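Local coordinates for protein glycosyl hydrolase family 88 (Pedobacter heparinus, PDB 3WIW) that probably cleaves unsaturated glucuronyl residues from heparin-derived oligosaccharides, as a family 88 glycoside hydrolase built on an alpha6/alpha6 barrel, at residues Q42-A47 against K92-E97; Y84-S89 against Y129-D134; R304-A309 against K358-A363. One frame throughout, in Å; residues are numbered along the deposited sequence.

Interaction 1: Q42-A47 against K92-E97; sequences QLTRAA and KNLAAE
L43, T44 and A47 of helix 30-49 meet N93, L94 and E97 of helix 92-103 in a helix-helix packing contact about 21 Å from the centre of the chain, toward the outside of the alpha6/alpha6 barrel. The short axes approach to 10.3 Å and their N-to-C directions differ by 40°. No direct hydrogen bond joins the two segments, and the pair illustrates how methyl packing and bridging water can share one interface. L94 CD2 makes the apolar contact, 4.0 Å from L43 CB and close to T44 OG1 as well. One helical turn further on, the E97 chain bends at chi2 (-79°) and wraps its CB, CG and CD against the A47 methyl, with A47 CB 3.3 Å from E97 CD and 3.6 Å from each of E97 OE1 and OE2. Two waters complete the seam. N93 ND2 donates to both, each at 2.9 Å. One of them passes its hydrogens to T44 O and to E97 OE2, the latter at 2.7 Å; the other donates to T44 OG1, which also bonds V40 O. E97 OE1 pairs with R100. Helix 77-89 packs against both helices, its T81 and L82 meeting L43, F78 meeting A46 and Y86 meeting A95.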
ATOM      1  N   GLN A  42      -1.923 -11.171 -17.391  1.00 12.51           N
ATOM      2  CA  GLN A  42      -2.782 -10.017 -17.147  1.00 12.42           C
ATOM      3  C   GLN A  42      -2.019  -8.715 -17.388  1.00 12.05           C
ATOM      4  O   GLN A  42      -2.508  -7.824 -18.098  1.00 12.62           O
ATOM      5  CB  GLN A  42      -3.345 -10.065 -15.723  1.00 12.69           C
ATOM      6  CG  GLN A  42      -4.359 -11.204 -15.478  1.00 13.04           C
ATOM      7  CD  GLN A  42      -5.634 -11.063 -16.310  1.00 13.12           C
ATOM      8  OE1 GLN A  42      -5.629 -11.302 -17.514  1.00 14.51           O
ATOM      9  NE2 GLN A  42      -6.732 -10.650 -15.664  1.00 13.56           N
ATOM     10  N   LEU A  43      -0.817  -8.613 -16.815  1.00 12.29           N
ATOM     11  CA  LEU A  43      -0.003  -7.420 -16.949  1.00 12.42           C
ATOM     12  C   LEU A  43       0.404  -7.196 -18.395  1.00 12.02           C
ATOM     13  O   LEU A  43       0.444  -6.057 -18.860  1.00 12.91           O
ATOM     14  CB  LEU A  43       1.244  -7.526 -16.073  1.00 12.12           C
ATOM     15  CG  LEU A  43       0.976  -7.419 -14.575  1.00 12.24           C
ATOM     16  CD1 LEU A  43       2.265  -7.693 -13.797  1.00 12.88           C
ATOM     17  CD2 LEU A  43       0.360  -6.056 -14.189  1.00 14.26           C
ATOM     18  N   THR A  44       0.720  -8.274 -19.108  1.00 12.56           N
ATOM     19  CA  THR A  44       1.092  -8.162 -20.513  1.00 13.50           C
ATOM     20  C   THR A  44      -0.054  -7.548 -21.316  1.00 13.96           C
ATOM     21  O   THR A  44       0.146  -6.603 -22.091  1.00 14.96           O
ATOM     22  CB  THR A  44       1.471  -9.531 -21.093  1.00 14.85           C
ATOM     23  OG1 THR A  44       2.584 -10.052 -20.361  1.00 17.02           O
ATOM     24  CG2 THR A  44       1.817  -9.448 -22.582  1.00 15.90           C
ATOM     25  N   ARG A  45      -1.263  -8.057 -21.102  1.00 12.87           N
ATOM     26  CA  ARG A  45      -2.426  -7.543 -21.807  1.00 13.11           C
ATOM     27  C   ARG A  45      -2.762  -6.116 -21.357  1.00 12.54           C
ATOM     28  O   ARG A  45      -3.122  -5.275 -22.184  1.00 13.45           O
ATOM     29  CB  ARG A  45      -3.635  -8.451 -21.560  1.00 14.87           C
ATOM     30  CG  ARG A  45      -3.496  -9.890 -22.051  1.00 16.69           C
ATOM     31  CD  ARG A  45      -3.457  -9.999 -23.554  1.00 18.77           C
ATOM     32  NE  ARG A  45      -4.588  -9.389 -24.267  1.00 19.73           N
ATOM     33  CZ  ARG A  45      -5.784  -9.947 -24.477  1.00 21.48           C
ATOM     34  NH1 ARG A  45      -6.099 -11.146 -23.993  1.00 22.72           N
ATOM     35  NH2 ARG A  45      -6.696  -9.281 -25.176  1.00 22.14           N
ATOM     36  N   ALA A  46      -2.685  -5.845 -20.052  1.00 11.61           N
ATOM     37  CA  ALA A  46      -2.955  -4.496 -19.552  1.00 12.43           C
ATOM     38  C   ALA A  46      -2.028  -3.462 -20.199  1.00 12.34           C
ATOM     39  O   ALA A  46      -2.474  -2.399 -20.651  1.00 12.08           O
ATOM     40  CB  ALA A  46      -2.817  -4.455 -18.046  1.00 12.31           C
ATOM     41  N   ALA A  47      -0.736  -3.771 -20.248  1.00 12.49           N
ATOM     42  CA  ALA A  47       0.236  -2.806 -20.780  1.00 13.87           C
ATOM     43  C   ALA A  47       0.059  -2.582 -22.293  1.00 14.44           C
ATOM     44  O   ALA A  47       0.419  -1.537 -22.811  1.00 15.14           O
ATOM     45  CB  ALA A  47       1.647  -3.249 -20.447  1.00 14.64           C
ATOM     46  N   LYS A  92      11.436  -9.645 -19.998  1.00 21.11           N
ATOM     47  CA  LYS A  92      11.958  -8.360 -20.443  1.00 22.52           C
ATOM     48  C   LYS A  92      10.893  -7.436 -21.023  1.00 20.49           C
ATOM     49  O   LYS A  92      11.017  -6.216 -20.941  1.00 19.96           O
ATOM     50  CB  LYS A  92      13.110  -8.560 -21.425  1.00 26.20           C
ATOM     51  CG  LYS A  92      14.311  -9.205 -20.769  1.00 30.74           C
ATOM     52  CD  LYS A  92      14.897  -8.274 -19.717  1.00 34.05           C
ATOM     53  CE  LYS A  92      16.078  -8.905 -18.993  1.00 36.49           C
ATOM     54  NZ  LYS A  92      16.822  -7.891 -18.198  1.00 37.58           N
ATOM     55  N   ASN A  93       9.823  -8.003 -21.572  1.00 19.72           N
ATOM     56  CA  ASN A  93       8.759  -7.144 -22.062  1.00 18.14           C
ATOM     57  C   ASN A  93       8.098  -6.350 -20.926  1.00 16.19           C
ATOM     58  O   ASN A  93       7.731  -5.175 -21.097  1.00 15.46           O
ATOM     59  CB  ASN A  93       7.707  -7.942 -22.820  1.00 18.87           C
ATOM     60  CG  ASN A  93       6.552  -7.076 -23.253  1.00 20.15           C
ATOM     61  OD1 ASN A  93       6.714  -6.177 -24.083  1.00 20.71           O
ATOM     62  ND2 ASN A  93       5.389  -7.312 -22.673  1.00 20.34           N
ATOM     63  N   LEU A  94       7.934  -6.987 -19.767  1.00 16.34           N
ATOM     64  CA  LEU A  94       7.358  -6.301 -18.620  1.00 15.89           C
ATOM     65  C   LEU A  94       8.265  -5.177 -18.114  1.00 15.58           C
ATOM     66  O   LEU A  94       7.770  -4.157 -17.670  1.00 14.79           O
ATOM     67  CB  LEU A  94       6.993  -7.277 -17.499  1.00 16.25           C
ATOM     68  CG  LEU A  94       5.815  -8.219 -17.784  1.00 16.73           C
ATOM     69  CD1 LEU A  94       5.478  -8.985 -16.523  1.00 17.99           C
ATOM     70  CD2 LEU A  94       4.600  -7.447 -18.319  1.00 16.03           C
ATOM     71  N   ALA A  95       9.580  -5.342 -18.209  1.00 15.70           N
ATOM     72  CA  ALA A  95      10.493  -4.253 -17.841  1.00 15.99           C
ATOM     73  C   ALA A  95      10.363  -3.071 -18.811  1.00 15.74           C
ATOM     74  O   ALA A  95      10.395  -1.908 -18.404  1.00 15.50           O
ATOM     75  CB  ALA A  95      11.923  -4.751 -17.781  1.00 17.30           C
ATOM     76  N   ALA A  96      10.215  -3.375 -20.096  1.00 16.30           N
ATOM     77  CA  ALA A  96      10.040  -2.333 -21.103  1.00 17.15           C
ATOM     78  C   ALA A  96       8.725  -1.586 -20.871  1.00 16.39           C
ATOM     79  O   ALA A  96       8.674  -0.357 -20.958  1.00 16.75           O
ATOM     80  CB  ALA A  96      10.109  -2.912 -22.516  1.00 17.53           C
ATOM     81  N   GLU A  97       7.655  -2.329 -20.591  1.00 15.73           N
ATOM     82  CA  GLU A  97       6.372  -1.704 -20.309  1.00 15.60           C
ATOM     83  C   GLU A  97       6.440  -0.896 -19.020  1.00 13.60           C
ATOM     84  O   GLU A  97       5.897   0.206 -18.941  1.00 13.28           O
ATOM     85  CB  GLU A  97       5.262  -2.757 -20.229  1.00 16.50           C
ATOM     86  CG  GLU A  97       4.999  -3.502 -21.543  1.00 18.17           C
ATOM     87  CD  GLU A  97       4.169  -2.707 -22.536  1.00 21.05           C
ATOM     88  OE1 GLU A  97       4.089  -1.463 -22.419  1.00 21.68           O
ATOM     89  OE2 GLU A  97       3.590  -3.341 -23.443  1.00 21.98           O
TER
HETATM   90  O   HOH W   1       2.882  -5.921 -22.921  1.00 17.72           O
HETATM   91  O   HOH W   2       5.209  -9.917 -21.301  1.00 22.44           O

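Interaction 2: Y84-S89 against Y129-D134; sequences YGYELS and YRVTGD
E87 reaches out extended (chi2 -172°), while R130 turns at chi3 (54°) after a straight start, and the two torsions bring carboxylate and guanidinium together as an end-on, two-nitrogen salt bridge. R130 NH2 donates to E87 OE1 at 2.8 Å and R130 NH1 to E87 OE2, also at 2.8 Å, both bonds close to straight. The oxygens lie near the guanidinium plane, yet the two flat groups are tilted 38° apart: NH2 comes to OE1 from above the carboxylate plane, whereas NH1 meets OE2 on its syn side, though still well out of the plane. Beside this bridge, the edge of the Y84 ring lies near the arginine, with Y84 CE1 3.8 Å from R130 NH2. V131 supplies the apolar half, one methyl for each partner: CG2 lies 3.6 Å from E87 CD, and CG1 touches the edge of the Y86 ring, 3.7 Å from Y86 CE2. E87 OE1 has a second charged partner in K386, and R130 NH2 also hydrogen-bonds N127 OD1. The contact thus joins the C-terminal ends of helices 77-89 and 117-132, with helix 375-392 covering Y84 through L382 and K386 and bonding its hydroxyl through E383, and helix 92-103 packing on Y86.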
ATOM      1  N   TYR A  84       7.127  -5.189 -10.456  1.00 11.59           N
ATOM      2  CA  TYR A  84       7.049  -6.438  -9.707  1.00 11.09           C
ATOM      3  C   TYR A  84       6.834  -7.677 -10.602  1.00 11.39           C
ATOM      4  O   TYR A  84       7.446  -8.722 -10.382  1.00 12.01           O
ATOM      5  CB  TYR A  84       5.961  -6.354  -8.646  1.00 11.40           C
ATOM      6  CG  TYR A  84       6.283  -5.506  -7.425  1.00 11.40           C
ATOM      7  CD1 TYR A  84       7.605  -5.145  -7.090  1.00 14.07           C
ATOM      8  CD2 TYR A  84       5.255  -5.056  -6.605  1.00 11.63           C
ATOM      9  CE1 TYR A  84       7.867  -4.385  -5.953  1.00 13.76           C
ATOM     10  CE2 TYR A  84       5.510  -4.291  -5.485  1.00 11.36           C
ATOM     11  CZ  TYR A  84       6.808  -3.973  -5.143  1.00 12.65           C
ATOM     12  OH  TYR A  84       7.053  -3.226  -4.008  1.00 14.23           O
ATOM     13  N   GLY A  85       5.990  -7.557 -11.624  1.00 12.25           N
ATOM     14  CA  GLY A  85       5.784  -8.625 -12.581  1.00 13.14           C
ATOM     15  C   GLY A  85       7.089  -8.981 -13.276  1.00 13.64           C
ATOM     16  O   GLY A  85       7.391 -10.153 -13.470  1.00 14.24           O
ATOM     17  N   TYR A  86       7.889  -7.967 -13.616  1.00 13.06           N
ATOM     18  CA  TYR A  86       9.205  -8.194 -14.199  1.00 14.80           C
ATOM     19  C   TYR A  86      10.129  -8.926 -13.224  1.00 15.47           C
ATOM     20  O   TYR A  86      10.819  -9.872 -13.605  1.00 16.26           O
ATOM     21  CB  TYR A  86       9.833  -6.864 -14.625  1.00 15.24           C
ATOM     22  CG  TYR A  86      11.291  -6.979 -15.000  1.00 15.70           C
ATOM     23  CD1 TYR A  86      11.705  -7.841 -16.007  1.00 17.47           C
ATOM     24  CD2 TYR A  86      12.253  -6.215 -14.358  1.00 17.24           C
ATOM     25  CE1 TYR A  86      13.045  -7.954 -16.360  1.00 18.44           C
ATOM     26  CE2 TYR A  86      13.576  -6.315 -14.709  1.00 19.25           C
ATOM     27  CZ  TYR A  86      13.977  -7.184 -15.703  1.00 19.74           C
ATOM     28  OH  TYR A  86      15.312  -7.263 -16.031  1.00 22.83           O
ATOM     29  N   GLU A  87      10.137  -8.502 -11.964  1.00 13.96           N
ATOM     30  CA  GLU A  87      11.002  -9.151 -10.978  1.00 14.62           C
ATOM     31  C   GLU A  87      10.629 -10.614 -10.744  1.00 15.48           C
ATOM     32  O   GLU A  87      11.503 -11.472 -10.601  1.00 17.57           O
ATOM     33  CB  GLU A  87      10.990  -8.390  -9.656  1.00 13.79           C
ATOM     34  CG  GLU A  87      11.631  -7.034  -9.751  1.00 15.05           C
ATOM     35  CD  GLU A  87      11.758  -6.404  -8.393  1.00 14.63           C
ATOM     36  OE1 GLU A  87      10.752  -5.861  -7.903  1.00 15.49           O
ATOM     37  OE2 GLU A  87      12.857  -6.476  -7.797  1.00 17.21           O
ATOM     38  N   LEU A  88       9.333 -10.917 -10.725  1.00 14.53           N
ATOM     39  CA  LEU A  88       8.883 -12.280 -10.512  1.00 15.85           C
ATOM     40  C   LEU A  88       9.260 -13.161 -11.689  1.00 17.48           C
ATOM     41  O   LEU A  88       9.721 -14.290 -11.511  1.00 19.07           O
ATOM     42  CB  LEU A  88       7.363 -12.311 -10.304  1.00 14.75           C
ATOM     43  CG  LEU A  88       6.847 -11.766  -8.969  1.00 13.60           C
ATOM     44  CD1 LEU A  88       5.363 -11.468  -9.014  1.00 14.84           C
ATOM     45  CD2 LEU A  88       7.152 -12.734  -7.831  1.00 15.42           C
ATOM     46  N   SER A  89       9.083 -12.642 -12.898  1.00 17.26           N
ATOM     47  CA  SER A  89       9.100 -13.489 -14.092  1.00 18.68           C
ATOM     48  C   SER A  89      10.372 -13.394 -14.926  1.00 18.85           C
ATOM     49  O   SER A  89      10.662 -14.302 -15.704  1.00 20.62           O
ATOM     50  CB  SER A  89       7.935 -13.109 -14.990  1.00 19.04           C
ATOM     51  OG  SER A  89       8.166 -11.818 -15.527  1.00 18.88           O
ATOM     52  N   TYR A 129      14.030   2.745 -10.231  1.00 12.19           N
ATOM     53  CA  TYR A 129      15.422   3.039  -9.932  1.00 14.02           C
ATOM     54  C   TYR A 129      16.071   1.878  -9.172  1.00 14.09           C
ATOM     55  O   TYR A 129      17.234   1.541  -9.426  1.00 15.39           O
ATOM     56  CB  TYR A 129      15.555   4.334  -9.148  1.00 13.72           C
ATOM     57  CG  TYR A 129      16.991   4.776  -9.031  1.00 15.53           C
ATOM     58  CD1 TYR A 129      17.733   5.122 -10.171  1.00 15.93           C
ATOM     59  CD2 TYR A 129      17.623   4.828  -7.794  1.00 16.94           C
ATOM     60  CE1 TYR A 129      19.058   5.523 -10.081  1.00 16.84           C
ATOM     61  CE2 TYR A 129      18.956   5.226  -7.692  1.00 18.13           C
ATOM     62  CZ  TYR A 129      19.656   5.569  -8.849  1.00 18.26           C
ATOM     63  OH  TYR A 129      20.970   5.977  -8.802  1.00 21.61           O
ATOM     64  N   ARG A 130      15.313   1.248  -8.272  1.00 12.95           N
ATOM     65  CA  ARG A 130      15.842   0.115  -7.529  1.00 13.00           C
ATOM     66  C   ARG A 130      16.171  -1.038  -8.487  1.00 13.53           C
ATOM     67  O   ARG A 130      17.244  -1.656  -8.417  1.00 15.56           O
ATOM     68  CB  ARG A 130      14.840  -0.339  -6.467  1.00 13.32           C
ATOM     69  CG  ARG A 130      15.314  -1.561  -5.687  1.00 13.62           C
ATOM     70  CD  ARG A 130      14.261  -2.030  -4.670  1.00 13.72           C
ATOM     71  NE  ARG A 130      12.967  -2.251  -5.316  1.00 13.75           N
ATOM     72  CZ  ARG A 130      12.643  -3.362  -5.973  1.00 13.70           C
ATOM     73  NH1 ARG A 130      13.507  -4.376  -6.045  1.00 14.36           N
ATOM     74  NH2 ARG A 130      11.462  -3.452  -6.564  1.00 13.66           N
ATOM     75  N   VAL A 131      15.246  -1.324  -9.394  1.00 12.59           N
ATOM     76  CA  VAL A 131      15.414  -2.459 -10.295  1.00 15.20           C
ATOM     77  C   VAL A 131      16.534  -2.228 -11.328  1.00 15.21           C
ATOM     78  O   VAL A 131      17.346  -3.125 -11.585  1.00 17.14           O
ATOM     79  CB  VAL A 131      14.074  -2.830 -10.979  1.00 14.24           C
ATOM     80  CG1 VAL A 131      14.294  -3.854 -12.098  1.00 16.12           C
ATOM     81  CG2 VAL A 131      13.061  -3.364  -9.935  1.00 14.80           C
ATOM     82  N   THR A 132      16.603  -1.023 -11.900  1.00 15.29           N
ATOM     83  CA  THR A 132      17.454  -0.777 -13.060  1.00 15.96           C
ATOM     84  C   THR A 132      18.722   0.021 -12.759  1.00 16.64           C
ATOM     85  O   THR A 132      19.685  -0.057 -13.523  1.00 18.82           O
ATOM     86  CB  THR A 132      16.684  -0.011 -14.151  1.00 15.87           C
ATOM     87  OG1 THR A 132      16.462   1.342 -13.731  1.00 15.26           O
ATOM     88  CG2 THR A 132      15.359  -0.700 -14.504  1.00 16.54           C
ATOM     89  N   GLY A 133      18.711   0.820 -11.693  1.00 15.96           N
ATOM     90  CA  GLY A 133      19.801   1.751 -11.415  1.00 16.73           C
ATOM     91  C   GLY A 133      19.966   2.855 -12.452  1.00 17.35           C
ATOM     92  O   GLY A 133      20.967   3.567 -12.460  1.00 18.70           O
ATOM     93  N   ASP A 134      18.996   3.010 -13.347  1.00 16.60           N
ATOM     94  CA  ASP A 134      19.097   3.987 -14.437  1.00 16.60           C
ATOM     95  C   ASP A 134      18.850   5.404 -13.926  1.00 16.39           C
ATOM     96  O   ASP A 134      17.800   5.692 -13.314  1.00 16.33           O
ATOM     97  CB  ASP A 134      18.102   3.635 -15.549  1.00 17.44           C
ATOM     98  CG  ASP A 134      18.388   4.383 -16.849  1.00 20.06           C
ATOM     99  OD1 ASP A 134      18.842   5.542 -16.787  1.00 21.53           O
ATOM    100  OD2 ASP A 134      18.145   3.811 -17.931  1.00 22.03           O
TER

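Interaction 3: R304-A309 against K358-A363; sequences RDASAA and KHSVGA
D305 is the N-cap of helix 306-322, and its side chain ties the start of that helix to strand 360-361 deep in the alpha6/alpha6 barrel. From CB, the side chain places CG anti to the backbone N (chi1 -179°), bringing D305 CG to 3.7 Å from V361 N. OD1 does most of the work. V361 N donates to D305 OD1 at 3.0 Å, approaching from above the carboxylate plane, 59° out of it. From the opposite face S307 OG donates to D305 OD1 at 2.8 Å, on the syn side, and S307 N adds a weak capping bond. The remaining oxygen, OD2, forms a salt bridge with R246, a predicted substrate-binding residue that also bonds V361 O, G362 O and S307 OG. If R246 does bind substrate, D305 would be a second-shell residue, well placed to position that arginine, and its negative charge probably suits both the guanidinium and the helix start. With an alanine in its place, R246 would probably lose its carboxylate mate, V361 N its acceptor and the helix its side-chain cap. The backbones add a direct link, A306 N to H359 O at 2.8 Å, while S360 OG accepts a weak bond from S307 N. A306 CB presses against K358 O at 3.3 Å. Helix 375-392 packs alongside, its A377 touching both S307 and S360. On the strand side, the V361 CG2 methyl abuts R304 O at 3.2 Å.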
ATOM      1  N   ARG A 304     -16.026  -7.962   1.558  1.00  9.10           N
ATOM      2  CA  ARG A 304     -14.603  -8.127   1.908  1.00  9.63           C
ATOM      3  C   ARG A 304     -13.741  -7.102   1.186  1.00  9.56           C
ATOM      4  O   ARG A 304     -14.155  -6.524   0.174  1.00 10.93           O
ATOM      5  CB  ARG A 304     -14.117  -9.519   1.493  1.00  9.28           C
ATOM      6  CG  ARG A 304     -14.999 -10.633   2.022  1.00  9.95           C
ATOM      7  CD  ARG A 304     -15.148 -10.580   3.555  1.00 10.21           C
ATOM      8  NE  ARG A 304     -15.737 -11.831   4.014  1.00 10.53           N
ATOM      9  CZ  ARG A 304     -15.065 -12.981   4.141  1.00 10.41           C
ATOM     10  NH1 ARG A 304     -15.708 -14.112   4.461  1.00 12.09           N
ATOM     11  NH2 ARG A 304     -13.758 -13.020   3.909  1.00 11.38           N
ATOM     12  N   ASP A 305     -12.536  -6.891   1.686  1.00  8.71           N
ATOM     13  CA  ASP A 305     -11.636  -5.964   1.015  1.00  7.98           C
ATOM     14  C   ASP A 305     -10.307  -6.660   0.751  1.00  8.56           C
ATOM     15  O   ASP A 305      -9.401  -6.711   1.633  1.00  8.81           O
ATOM     16  CB  ASP A 305     -11.440  -4.700   1.866  1.00  9.43           C
ATOM     17  CG  ASP A 305     -10.537  -3.680   1.197  1.00  9.27           C
ATOM     18  OD1 ASP A 305     -10.359  -3.762  -0.055  1.00  9.51           O
ATOM     19  OD2 ASP A 305     -10.005  -2.788   1.906  1.00 10.40           O
ATOM     20  N   ALA A 306     -10.173  -7.171  -0.472  1.00  8.28           N
ATOM     21  CA  ALA A 306      -8.958  -7.873  -0.861  1.00  8.68           C
ATOM     22  C   ALA A 306      -7.719  -6.983  -0.717  1.00  8.27           C
ATOM     23  O   ALA A 306      -6.651  -7.488  -0.383  1.00  9.08           O
ATOM     24  CB  ALA A 306      -9.057  -8.402  -2.280  1.00  9.65           C
ATOM     25  N   SER A 307      -7.830  -5.671  -0.966  1.00  8.33           N
ATOM     26  CA  SER A 307      -6.661  -4.793  -0.894  1.00  7.84           C
ATOM     27  C   SER A 307      -6.085  -4.807   0.520  1.00  8.31           C
ATOM     28  O   SER A 307      -4.864  -4.880   0.700  1.00  8.59           O
ATOM     29  CB  SER A 307      -7.013  -3.376  -1.356  1.00  8.01           C
ATOM     30  OG  SER A 307      -7.837  -2.688  -0.434  1.00  9.03           O
ATOM     31  N   ALA A 308      -6.950  -4.766   1.534  1.00  8.18           N
ATOM     32  CA  ALA A 308      -6.486  -4.851   2.920  1.00  8.49           C
ATOM     33  C   ALA A 308      -5.762  -6.178   3.159  1.00  8.25           C
ATOM     34  O   ALA A 308      -4.727  -6.212   3.844  1.00  8.78           O
ATOM     35  CB  ALA A 308      -7.645  -4.677   3.897  1.00  8.87           C
ATOM     36  N   ALA A 309      -6.338  -7.285   2.665  1.00  7.74           N
ATOM     37  CA  ALA A 309      -5.701  -8.602   2.809  1.00  8.20           C
ATOM     38  C   ALA A 309      -4.311  -8.596   2.186  1.00  8.04           C
ATOM     39  O   ALA A 309      -3.382  -9.143   2.777  1.00  8.95           O
ATOM     40  CB  ALA A 309      -6.534  -9.685   2.173  1.00  9.23           C
ATOM     41  N   LYS A 358      -9.741  -9.616  -7.615  1.00 10.01           N
ATOM     42  CA  LYS A 358     -11.107  -9.103  -7.517  1.00  9.88           C
ATOM     43  C   LYS A 358     -11.428  -8.684  -6.078  1.00  9.36           C
ATOM     44  O   LYS A 358     -10.644  -8.934  -5.153  1.00 10.32           O
ATOM     45  CB  LYS A 358     -12.071 -10.206  -7.940  1.00 10.40           C
ATOM     46  CG  LYS A 358     -11.892 -10.608  -9.398  1.00 11.48           C
ATOM     47  CD  LYS A 358     -12.748 -11.830  -9.773  1.00 12.07           C
ATOM     48  CE  LYS A 358     -12.216 -13.139  -9.181  1.00 12.09           C
ATOM     49  NZ  LYS A 358     -13.199 -14.261  -9.374  1.00 13.03           N
ATOM     50  N   HIS A 359     -12.569  -8.023  -5.882  1.00  9.64           N
ATOM     51  CA  HIS A 359     -13.173  -7.888  -4.531  1.00  9.32           C
ATOM     52  C   HIS A 359     -12.455  -6.957  -3.547  1.00 10.10           C
ATOM     53  O   HIS A 359     -12.275  -7.326  -2.382  1.00 10.56           O
ATOM     54  CB  HIS A 359     -13.404  -9.250  -3.855  1.00 11.02           C
ATOM     55  CG  HIS A 359     -14.118 -10.248  -4.709  1.00 12.18           C
ATOM     56  ND1 HIS A 359     -15.333  -9.994  -5.312  1.00 13.98           N
ATOM     57  CD2 HIS A 359     -13.790 -11.519  -5.041  1.00 12.32           C
ATOM     58  CE1 HIS A 359     -15.723 -11.072  -5.974  1.00 14.08           C
ATOM     59  NE2 HIS A 359     -14.786 -12.001  -5.847  1.00 13.93           N
ATOM     60  N   SER A 360     -12.037  -5.777  -4.005  1.00  9.22           N
ATOM     61  CA  SER A 360     -11.640  -4.710  -3.083  1.00  8.07           C
ATOM     62  C   SER A 360     -12.775  -3.717  -2.850  1.00  8.68           C
ATOM     63  O   SER A 360     -13.758  -3.693  -3.605  1.00  9.75           O
ATOM     64  CB  SER A 360     -10.391  -3.973  -3.573  1.00  8.58           C
ATOM     65  OG  SER A 360      -9.262  -4.812  -3.433  1.00  9.16           O
ATOM     66  N   VAL A 361     -12.630  -2.910  -1.798  1.00  8.52           N
ATOM     67  CA  VAL A 361     -13.628  -1.877  -1.494  1.00  8.82           C
ATOM     68  C   VAL A 361     -12.893  -0.556  -1.294  1.00  8.98           C
ATOM     69  O   VAL A 361     -12.086  -0.423  -0.350  1.00  9.32           O
ATOM     70  CB  VAL A 361     -14.421  -2.230  -0.213  1.00  9.35           C
ATOM     71  CG1 VAL A 361     -15.365  -1.081   0.188  1.00 10.70           C
ATOM     72  CG2 VAL A 361     -15.219  -3.516  -0.395  1.00 10.50           C
ATOM     73  N   GLY A 362     -13.168   0.419  -2.169  1.00  9.41           N
ATOM     74  CA  GLY A 362     -12.531   1.722  -2.065  1.00  9.47           C
ATOM     75  C   GLY A 362     -13.070   2.547  -0.904  1.00  9.17           C
ATOM     76  O   GLY A 362     -12.343   2.865   0.042  1.00 10.68           O
ATOM     77  N   ALA A 363     -14.353   2.912  -0.959  1.00  9.89           N
ATOM     78  CA  ALA A 363     -14.953   3.756   0.075  1.00 11.45           C
ATOM     79  C   ALA A 363     -16.442   3.455   0.146  1.00 10.63           C
ATOM     80  O   ALA A 363     -17.269   4.091  -0.532  1.00 11.57           O
ATOM     81  CB  ALA A 363     -14.669   5.267  -0.197  1.00 13.93           C
TER

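Starting at the N terminus, helix 30-49 is the first to be pinned, when interaction 1 closes a loop that brings in helix 92-103. Interaction 2 opens inside that loop, on helix 77-89, and closes beyond it on helix 117-132, so the two cross along the chain. In space they touch: G85 packs against L43 and L94, and Y86 OH is probably hydrogen-bonded to K92 NZ, so helix 77-89, which carries one side of interaction 2, also packs against both helices of interaction 1. Interaction 3 follows in series, about 24 and 26 Å from the other two between centres, joining the start of helix 306-322 to strand 360-361. Helix 375-392 borders interactions 2 and 3 alike, relating the late part of the chain to the early helices.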